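Side-chain contacts in 3-deoxy-manno-octulosonate cytidylyltransferase (Escherichia coli, PDB 1H7E), which catalyses the transfer of CMP from CTP to the eight-carbon sugar KDO, releasing diphosphate and probably activating the sugar for lipopolysaccharide synthesis: residues Ile93-Asp98 and Arg105-Leu110; Leu151-Ser156 and Ile212-Val217. All blocks are in the same frame, centred on the assembly; numbering follows the deposited sequence.

Contact 1 (Ile93-Asp98 and Arg105-Leu110)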
ATOM      1  N   ILE A  93     -21.880   5.021   9.473  1.00 11.70           N
ATOM      2  CA  ILE A  93     -21.071   6.017   8.775  1.00 12.82           C
ATOM      3  C   ILE A  93     -20.535   6.944   9.844  1.00 16.23           C
ATOM      4  O   ILE A  93     -21.287   7.468  10.674  1.00 17.00           O
ATOM      5  CB  ILE A  93     -21.911   6.808   7.758  1.00 12.74           C
ATOM      6  CG1 ILE A  93     -22.364   5.878   6.642  1.00 16.38           C
ATOM      7  CG2 ILE A  93     -21.107   7.993   7.186  1.00 15.85           C
ATOM      8  CD1 ILE A  93     -23.470   6.452   5.810  1.00 19.36           C
ATOM      9  N   ASN A  94     -19.223   7.124   9.852  1.00 12.08           N
ATOM     10  CA  ASN A  94     -18.588   7.978  10.838  1.00 14.52           C
ATOM     11  C   ASN A  94     -18.170   9.267  10.144  1.00 18.12           C
ATOM     12  O   ASN A  94     -17.322   9.238   9.257  1.00 20.40           O
ATOM     13  CB  ASN A  94     -17.364   7.258  11.394  1.00 20.35           C
ATOM     14  CG  ASN A  94     -16.963   7.748  12.765  1.00 31.76           C
ATOM     15  OD1 ASN A  94     -17.800   7.852  13.670  1.00 35.14           O
ATOM     16  ND2 ASN A  94     -15.666   8.008  12.949  1.00 34.56           N
ATOM     17  N   LEU A  95     -18.836  10.367  10.484  1.00 18.85           N
ATOM     18  CA  LEU A  95     -18.551  11.696   9.938  1.00 25.40           C
ATOM     19  C   LEU A  95     -17.781  12.497  10.959  1.00 29.12           C
ATOM     20  O   LEU A  95     -18.058  12.402  12.144  1.00 36.71           O
ATOM     21  CB  LEU A  95     -19.838  12.478   9.713  1.00 26.18           C
ATOM     22  CG  LEU A  95     -20.721  12.250   8.507  1.00 29.78           C
ATOM     23  CD1 LEU A  95     -21.691  13.427   8.430  1.00 33.02           C
ATOM     24  CD2 LEU A  95     -19.881  12.198   7.254  1.00 34.11           C
ATOM     25  N   GLN A  96     -16.894  13.372  10.509  1.00 32.63           N
ATOM     26  CA  GLN A  96     -16.144  14.207  11.446  1.00 35.25           C
ATOM     27  C   GLN A  96     -16.974  15.413  11.919  1.00 33.69           C
ATOM     28  O   GLN A  96     -17.613  16.091  11.116  1.00 34.68           O
ATOM     29  CB  GLN A  96     -14.816  14.640  10.821  1.00 41.88           C
ATOM     30  CG  GLN A  96     -13.871  13.459  10.565  1.00 51.08           C
ATOM     31  CD  GLN A  96     -13.853  12.471  11.737  1.00 57.62           C
ATOM     32  OE1 GLN A  96     -13.423  12.810  12.844  1.00 60.97           O
ATOM     33  NE2 GLN A  96     -14.359  11.255  11.504  1.00 59.60           N
ATOM     34  N   GLY A  97     -16.973  15.657  13.225  1.00 32.78           N
ATOM     35  CA  GLY A  97     -17.753  16.744  13.782  1.00 33.37           C
ATOM     36  C   GLY A  97     -17.190  18.124  13.525  1.00 38.70           C
ATOM     37  O   GLY A  97     -17.801  19.121  13.932  1.00 39.41           O
ATOM     38  N   ASP A  98     -16.048  18.187  12.837  1.00 38.99           N
ATOM     39  CA  ASP A  98     -15.389  19.466  12.537  1.00 40.66           C
ATOM     40  C   ASP A  98     -15.279  19.850  11.050  1.00 40.22           C
ATOM     41  O   ASP A  98     -14.487  20.725  10.679  1.00 40.37           O
ATOM     42  CB  ASP A  98     -14.014  19.563  13.239  1.00 43.00           C
ATOM     43  CG  ASP A  98     -13.020  18.488  12.777  1.00 48.04           C
ATOM     44  OD1 ASP A  98     -13.356  17.656  11.907  1.00 48.62           O
ATOM     45  OD2 ASP A  98     -11.883  18.480  13.293  1.00 51.64           O
ATOM     46  N   ARG A 105     -24.155  14.688  -0.894  1.00 22.78           N
ATOM     47  CA  ARG A 105     -24.014  13.796  -2.050  1.00 25.94           C
ATOM     48  C   ARG A 105     -22.801  12.870  -1.937  1.00 21.14           C
ATOM     49  O   ARG A 105     -22.832  11.742  -2.415  1.00 21.61           O
ATOM     50  CB  ARG A 105     -23.940  14.615  -3.350  1.00 36.75           C
ATOM     51  CG  ARG A 105     -25.108  14.382  -4.349  1.00 51.74           C
ATOM     52  CD  ARG A 105     -26.533  14.462  -3.720  1.00 61.61           C
ATOM     53  NE  ARG A 105     -26.907  15.791  -3.213  1.00 70.22           N
ATOM     54  CZ  ARG A 105     -27.765  16.010  -2.211  1.00 72.24           C
ATOM     55  NH1 ARG A 105     -28.357  14.994  -1.592  1.00 73.58           N
ATOM     56  NH2 ARG A 105     -28.009  17.248  -1.800  1.00 72.14           N
ATOM     57  N   ASP A 106     -21.743  13.334  -1.283  1.00 17.38           N
ATOM     58  CA  ASP A 106     -20.541  12.508  -1.111  1.00 19.30           C
ATOM     59  C   ASP A 106     -20.800  11.350  -0.157  1.00 18.96           C
ATOM     60  O   ASP A 106     -20.255  10.254  -0.339  1.00 14.54           O
ATOM     61  CB  ASP A 106     -19.362  13.338  -0.591  1.00 20.78           C
ATOM     62  CG  ASP A 106     -18.855  14.344  -1.609  1.00 23.88           C
ATOM     63  OD1 ASP A 106     -19.222  14.254  -2.803  1.00 22.33           O
ATOM     64  OD2 ASP A 106     -18.085  15.229  -1.191  1.00 27.71           O
ATOM     65  N   VAL A 107     -21.590  11.601   0.888  1.00 17.22           N
ATOM     66  CA  VAL A 107     -21.913  10.539   1.839  1.00 17.08           C
ATOM     67  C   VAL A 107     -22.818   9.512   1.136  1.00 14.94           C
ATOM     68  O   VAL A 107     -22.696   8.300   1.357  1.00 17.21           O
ATOM     69  CB  VAL A 107     -22.585  11.100   3.122  1.00 18.14           C
ATOM     70  CG1 VAL A 107     -22.841   9.976   4.111  1.00 14.27           C
ATOM     71  CG2 VAL A 107     -21.708  12.169   3.748  1.00 18.15           C
ATOM     72  N   GLU A 108     -23.707   9.996   0.264  1.00 16.80           N
ATOM     73  CA  GLU A 108     -24.586   9.110  -0.491  1.00 16.20           C
ATOM     74  C   GLU A 108     -23.785   8.188  -1.411  1.00 19.77           C
ATOM     75  O   GLU A 108     -24.136   7.013  -1.586  1.00 17.26           O
ATOM     76  CB  GLU A 108     -25.608   9.922  -1.291  1.00 18.66           C
ATOM     77  CG  GLU A 108     -26.717  10.485  -0.416  1.00 25.53           C
ATOM     78  CD  GLU A 108     -27.648  11.460  -1.130  1.00 28.73           C
ATOM     79  OE1 GLU A 108     -27.640  11.528  -2.379  1.00 30.02           O
ATOM     80  OE2 GLU A 108     -28.384  12.175  -0.418  1.00 27.32           O
ATOM     81  N   THR A 109     -22.702   8.723  -1.986  1.00 21.22           N
ATOM     82  CA  THR A 109     -21.808   7.958  -2.871  1.00 22.35           C
ATOM     83  C   THR A 109     -21.201   6.821  -2.062  1.00 19.07           C
ATOM     84  O   THR A 109     -21.158   5.678  -2.501  1.00 21.64           O
ATOM     85  CB  THR A 109     -20.655   8.856  -3.423  1.00 23.59           C
ATOM     86  OG1 THR A 109     -21.182   9.765  -4.395  1.00 27.51           O
ATOM     87  CG2 THR A 109     -19.555   8.019  -4.077  1.00 26.93           C
ATOM     88  N   LEU A 110     -20.786   7.149  -0.847  1.00 21.33           N
ATOM     89  CA  LEU A 110     -20.184   6.187   0.056  1.00 19.77           C
ATOM     90  C   LEU A 110     -21.195   5.098   0.415  1.00 21.12           C
ATOM     91  O   LEU A 110     -20.915   3.907   0.266  1.00 19.29           O
ATOM     92  CB  LEU A 110     -19.708   6.935   1.296  1.00 21.63           C
ATOM     93  CG  LEU A 110     -18.883   6.249   2.367  1.00 23.52           C
ATOM     94  CD1 LEU A 110     -17.552   5.826   1.786  1.00 23.08           C
ATOM     95  CD2 LEU A 110     -18.676   7.239   3.500  1.00 21.60           C
TER
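Ile93 and Val107 meet where helix 104-116 lies against strand 91-94, and every contact between the two segments is apolar. From CB of Ile93 the side chain forks. The short branch, CG2, is anti to the backbone N and approaches Val107 CG1 to 4.0 Å; its other neighbour is Leu110 CD2, more loosely placed at 4.5 Å. The long branch leaves CB through CG1, which sits beside the backbone N (chi1 -66°), and its extended tip CD1 comes round to the same Val107 CG1, also at 4.0 Å. That valine methyl therefore rests against both arms of the isoleucine fork.

The second methyl of Val107 serves a different partner. CG2, on the other branch, meets Leu95 CD2 at 4.0 Å, the leucine bringing only its far end toward the helix. One helix residue thus bridges two positions on the strand side, both of which also touch Ile5 of strand 3-8. Leu110 extends the apolar layer onto Ile175 and Ala177 of strand 169-179. Helix 104-116 connects strand 91-94 to the parallel strand 122-129, with antiparallel strand 169-179 between them, a beta-alpha-beta crossover packed on the central sheet of this GT-A-type nucleotidyltransferase fold.

Contact 2 (Leu151-Ser156 and Ile212-Val217)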
ATOM      1  N   LEU A 151      -4.377   0.297  -1.422  1.00  7.21           N
ATOM      2  CA  LEU A 151      -3.177  -0.543  -1.287  1.00  6.31           C
ATOM      3  C   LEU A 151      -2.470  -0.115   0.013  1.00  6.17           C
ATOM      4  O   LEU A 151      -2.029  -0.945   0.797  1.00 10.46           O
ATOM      5  CB  LEU A 151      -2.221  -0.350  -2.486  1.00  7.53           C
ATOM      6  CG  LEU A 151      -2.748  -0.846  -3.837  1.00  8.82           C
ATOM      7  CD1 LEU A 151      -1.673  -0.624  -4.908  1.00  9.68           C
ATOM      8  CD2 LEU A 151      -3.127  -2.318  -3.743  1.00 13.12           C
ATOM      9  N   TYR A 152      -2.402   1.185   0.245  1.00  6.95           N
ATOM     10  CA  TYR A 152      -1.745   1.711   1.447  1.00  8.53           C
ATOM     11  C   TYR A 152      -2.127   3.183   1.625  1.00 10.11           C
ATOM     12  O   TYR A 152      -2.540   3.843   0.662  1.00 10.02           O
ATOM     13  CB  TYR A 152      -0.199   1.553   1.315  1.00  7.96           C
ATOM     14  CG  TYR A 152       0.620   1.881   2.561  1.00  7.30           C
ATOM     15  CD1 TYR A 152       0.437   1.170   3.745  1.00  6.89           C
ATOM     16  CD2 TYR A 152       1.557   2.917   2.559  1.00  8.33           C
ATOM     17  CE1 TYR A 152       1.153   1.482   4.892  1.00  6.10           C
ATOM     18  CE2 TYR A 152       2.289   3.232   3.717  1.00  6.05           C
ATOM     19  CZ  TYR A 152       2.070   2.506   4.875  1.00  8.16           C
ATOM     20  OH  TYR A 152       2.746   2.808   6.026  1.00 10.97           O
ATOM     21  N   PHE A 153      -2.028   3.673   2.867  1.00  8.02           N
ATOM     22  CA  PHE A 153      -2.300   5.075   3.228  1.00  8.59           C
ATOM     23  C   PHE A 153      -0.984   5.530   3.878  1.00  8.76           C
ATOM     24  O   PHE A 153      -0.429   4.803   4.698  1.00  7.06           O
ATOM     25  CB  PHE A 153      -3.379   5.207   4.324  1.00  8.14           C
ATOM     26  CG  PHE A 153      -4.766   4.818   3.895  1.00  6.70           C
ATOM     27  CD1 PHE A 153      -5.176   3.478   3.930  1.00  9.26           C
ATOM     28  CD2 PHE A 153      -5.663   5.793   3.471  1.00  8.86           C
ATOM     29  CE1 PHE A 153      -6.474   3.096   3.540  1.00  8.17           C
ATOM     30  CE2 PHE A 153      -6.969   5.439   3.076  1.00  9.26           C
ATOM     31  CZ  PHE A 153      -7.371   4.086   3.109  1.00  7.65           C
ATOM     32  N   SER A 154      -0.524   6.737   3.575  1.00  8.02           N
ATOM     33  CA  SER A 154       0.718   7.207   4.165  1.00  7.70           C
ATOM     34  C   SER A 154       0.831   8.712   4.223  1.00  8.61           C
ATOM     35  O   SER A 154       0.176   9.412   3.463  1.00 10.33           O
ATOM     36  CB  SER A 154       1.912   6.673   3.359  1.00  8.62           C
ATOM     37  OG  SER A 154       3.142   6.932   4.033  1.00  9.98           O
ATOM     38  N   ARG A 155       1.667   9.199   5.143  1.00  9.27           N
ATOM     39  CA  ARG A 155       1.961  10.624   5.262  1.00  9.15           C
ATOM     40  C   ARG A 155       3.083  10.914   4.255  1.00  9.70           C
ATOM     41  O   ARG A 155       3.319  12.063   3.921  1.00 11.86           O
ATOM     42  CB  ARG A 155       2.410  10.985   6.679  1.00 12.93           C
ATOM     43  CG  ARG A 155       1.249  10.912   7.695  1.00 11.19           C
ATOM     44  CD  ARG A 155       1.692  11.272   9.105  1.00 16.45           C
ATOM     45  NE  ARG A 155       0.615  10.994  10.051  1.00 19.18           N
ATOM     46  CZ  ARG A 155      -0.497  11.719  10.166  1.00 21.79           C
ATOM     47  NH1 ARG A 155      -0.693  12.795   9.411  1.00 16.00           N
ATOM     48  NH2 ARG A 155      -1.459  11.312  10.977  1.00 21.74           N
ATOM     49  N   SER A 156       3.768   9.865   3.787  1.00  8.67           N
ATOM     50  CA  SER A 156       4.821  10.035   2.763  1.00  9.13           C
ATOM     51  C   SER A 156       4.162  10.206   1.405  1.00 13.01           C
ATOM     52  O   SER A 156       3.090   9.650   1.143  1.00 10.09           O
ATOM     53  CB  SER A 156       5.721   8.805   2.619  1.00 11.49           C
ATOM     54  OG  SER A 156       6.591   8.627   3.706  1.00 18.47           O
ATOM     55  N   ILE A 212     -10.446  -2.023   2.313  1.00 11.72           N
ATOM     56  CA  ILE A 212     -11.033  -0.701   2.419  1.00 12.22           C
ATOM     57  C   ILE A 212     -11.136  -0.147   0.998  1.00 14.70           C
ATOM     58  O   ILE A 212     -10.109   0.042   0.335  1.00 14.30           O
ATOM     59  CB  ILE A 212     -10.166   0.243   3.267  1.00  7.60           C
ATOM     60  CG1 ILE A 212      -9.959  -0.310   4.679  1.00  9.74           C
ATOM     61  CG2 ILE A 212     -10.781   1.652   3.286  1.00 10.23           C
ATOM     62  CD1 ILE A 212      -8.975   0.550   5.507  1.00 10.26           C
ATOM     63  N   ARG A 213     -12.363   0.018   0.497  1.00 10.65           N
ATOM     64  CA  ARG A 213     -12.552   0.574  -0.835  1.00 11.90           C
ATOM     65  C   ARG A 213     -12.618   2.085  -0.696  1.00 13.95           C
ATOM     66  O   ARG A 213     -13.304   2.608   0.172  1.00 13.55           O
ATOM     67  CB  ARG A 213     -13.790   0.007  -1.518  1.00 12.78           C
ATOM     68  CG  ARG A 213     -13.931   0.491  -2.965  1.00 16.18           C
ATOM     69  CD  ARG A 213     -14.750  -0.478  -3.815  1.00 16.24           C
ATOM     70  NE  ARG A 213     -14.120  -1.797  -3.876  1.00 16.77           N
ATOM     71  CZ  ARG A 213     -14.772  -2.955  -3.868  1.00 21.37           C
ATOM     72  NH1 ARG A 213     -16.107  -2.981  -3.814  1.00 19.26           N
ATOM     73  NH2 ARG A 213     -14.079  -4.093  -3.858  1.00 17.42           N
ATOM     74  N   THR A 214     -11.904   2.791  -1.567  1.00 15.07           N
ATOM     75  CA  THR A 214     -11.799   4.244  -1.489  1.00 16.81           C
ATOM     76  C   THR A 214     -12.347   4.921  -2.730  1.00 21.69           C
ATOM     77  O   THR A 214     -11.657   4.938  -3.754  1.00 26.57           O
ATOM     78  CB  THR A 214     -10.285   4.653  -1.277  1.00 17.39           C
ATOM     79  OG1 THR A 214      -9.731   3.890  -0.202  1.00 21.75           O
ATOM     80  CG2 THR A 214     -10.146   6.102  -0.883  1.00 20.89           C
ATOM     81  N   PHE A 215     -13.537   5.527  -2.603  1.00 16.08           N
ATOM     82  CA  PHE A 215     -14.240   6.243  -3.684  1.00 18.33           C
ATOM     83  C   PHE A 215     -13.797   7.684  -3.911  1.00 18.17           C
ATOM     84  O   PHE A 215     -13.745   8.495  -2.987  1.00 17.34           O
ATOM     85  CB  PHE A 215     -15.752   6.251  -3.445  1.00 18.61           C
ATOM     86  CG  PHE A 215     -16.342   4.887  -3.313  1.00 19.44           C
ATOM     87  CD1 PHE A 215     -16.778   4.194  -4.434  1.00 21.82           C
ATOM     88  CD2 PHE A 215     -16.434   4.282  -2.067  1.00 15.18           C
ATOM     89  CE1 PHE A 215     -17.293   2.915  -4.319  1.00 23.25           C
ATOM     90  CE2 PHE A 215     -16.950   2.999  -1.942  1.00 19.31           C
ATOM     91  CZ  PHE A 215     -17.380   2.313  -3.070  1.00 18.88           C
ATOM     92  N   GLU A 216     -13.565   8.021  -5.175  1.00 21.28           N
ATOM     93  CA  GLU A 216     -13.122   9.362  -5.525  1.00 21.38           C
ATOM     94  C   GLU A 216     -14.260  10.376  -5.710  1.00 21.16           C
ATOM     95  O   GLU A 216     -15.236  10.093  -6.397  1.00 23.53           O
ATOM     96  CB  GLU A 216     -12.255   9.299  -6.794  1.00 20.28           C
ATOM     97  CG  GLU A 216     -11.571  10.612  -7.082  1.00 20.61           C
ATOM     98  CD  GLU A 216     -10.704  10.594  -8.319  1.00 22.94           C
ATOM     99  OE1 GLU A 216     -10.261   9.522  -8.768  1.00 20.68           O
ATOM    100  OE2 GLU A 216     -10.455  11.688  -8.837  1.00 26.40           O
ATOM    101  N   VAL A 217     -14.128  11.547  -5.080  1.00 20.31           N
ATOM    102  CA  VAL A 217     -15.108  12.635  -5.202  1.00 21.95           C
ATOM    103  C   VAL A 217     -14.355  13.923  -5.550  1.00 25.20           C
ATOM    104  O   VAL A 217     -13.126  13.909  -5.642  1.00 20.59           O
ATOM    105  CB  VAL A 217     -15.925  12.841  -3.898  1.00 21.72           C
ATOM    106  CG1 VAL A 217     -16.731  11.588  -3.592  1.00 21.72           C
ATOM    107  CG2 VAL A 217     -15.021  13.235  -2.731  1.00 17.19           C
TER
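The ring of Phe153 presents its outer end to Ile212 and Thr214, both of which approach it obliquely. Ring atom CE1 lies 4.1 Å from Ile212 CD1, the tip of the isoleucine's long branch, while CZ is 4.2 Å from Ile212 CG2, its short one; both methyls of Ile212 are thus engaged by neighbouring carbons of the ring. The Phe153 and Thr214 side chains run past each other in opposite directions, bringing Thr214 OG1 to 4.1 Å from the same CZ. His172 of strand 169-179 makes an edge-to-face stack with the phenylalanine.

Thr214 has OG1 beside its backbone N and CG2 anti to it (chi1 -50°), a rotation that directs the hydroxyl at the aromatic carbon. Buried there, OG1 has no hydrogen-bonding partner in the model, and its contact with the ring is van der Waals in kind.

Strand 212-216 is the last strand, within this chain, of the seven-stranded mixed sheet at the heart of the fold, and strand 150-154 pairs with strand 141-144 in a two-stranded antiparallel sheet. A backbone hydrogen bond between Ile212 and Ala150 joins the two sheets at one end. Phe153 spans from the small sheet to the edge of the large one. Val142 touches its ring and Val144 touches Thr214, both from the small sheet, and Met206 of helix 203-207 touches both Phe153 and Ile212.

The strand ends at Ser154 in an ST turn, in which Ser156 N donates to Ser154 OG over 3.0 Å at an N-H...O angle of 157°. Ser154 OG and Tyr152 OH both hydrogen-bond to Glu198 OE2. These residues also reach the dimer interface: Tyr152 packs on Pro159 of the second subunit, and Ser156 OG hydrogen-bonds to Pro157 O of that subunit.

Contact 1 closes before contact 2 opens along the chain, and their centres lie about 16 Å apart. Both reach the seven-stranded sheet: contact 1 sets helix 104-116 against inner strand 91-94, whereas contact 2 joins strand 212-216 to the small sheet of strands 141-144 and 150-154. They meet directly where that helix reaches strand 212-216. There Thr109 CG2 lies 4.2 Å from Phe215 CB, and Asp106 OD1 is 3.7 Å from Val217 CG1. Helix 104-116 consequently packs against side chains of both segments 93-98 and 212-217, while segment 151-156 packs against the second subunit. Together the contacts link the interior of the nucleotidyltransferase fold with its dimer-forming region.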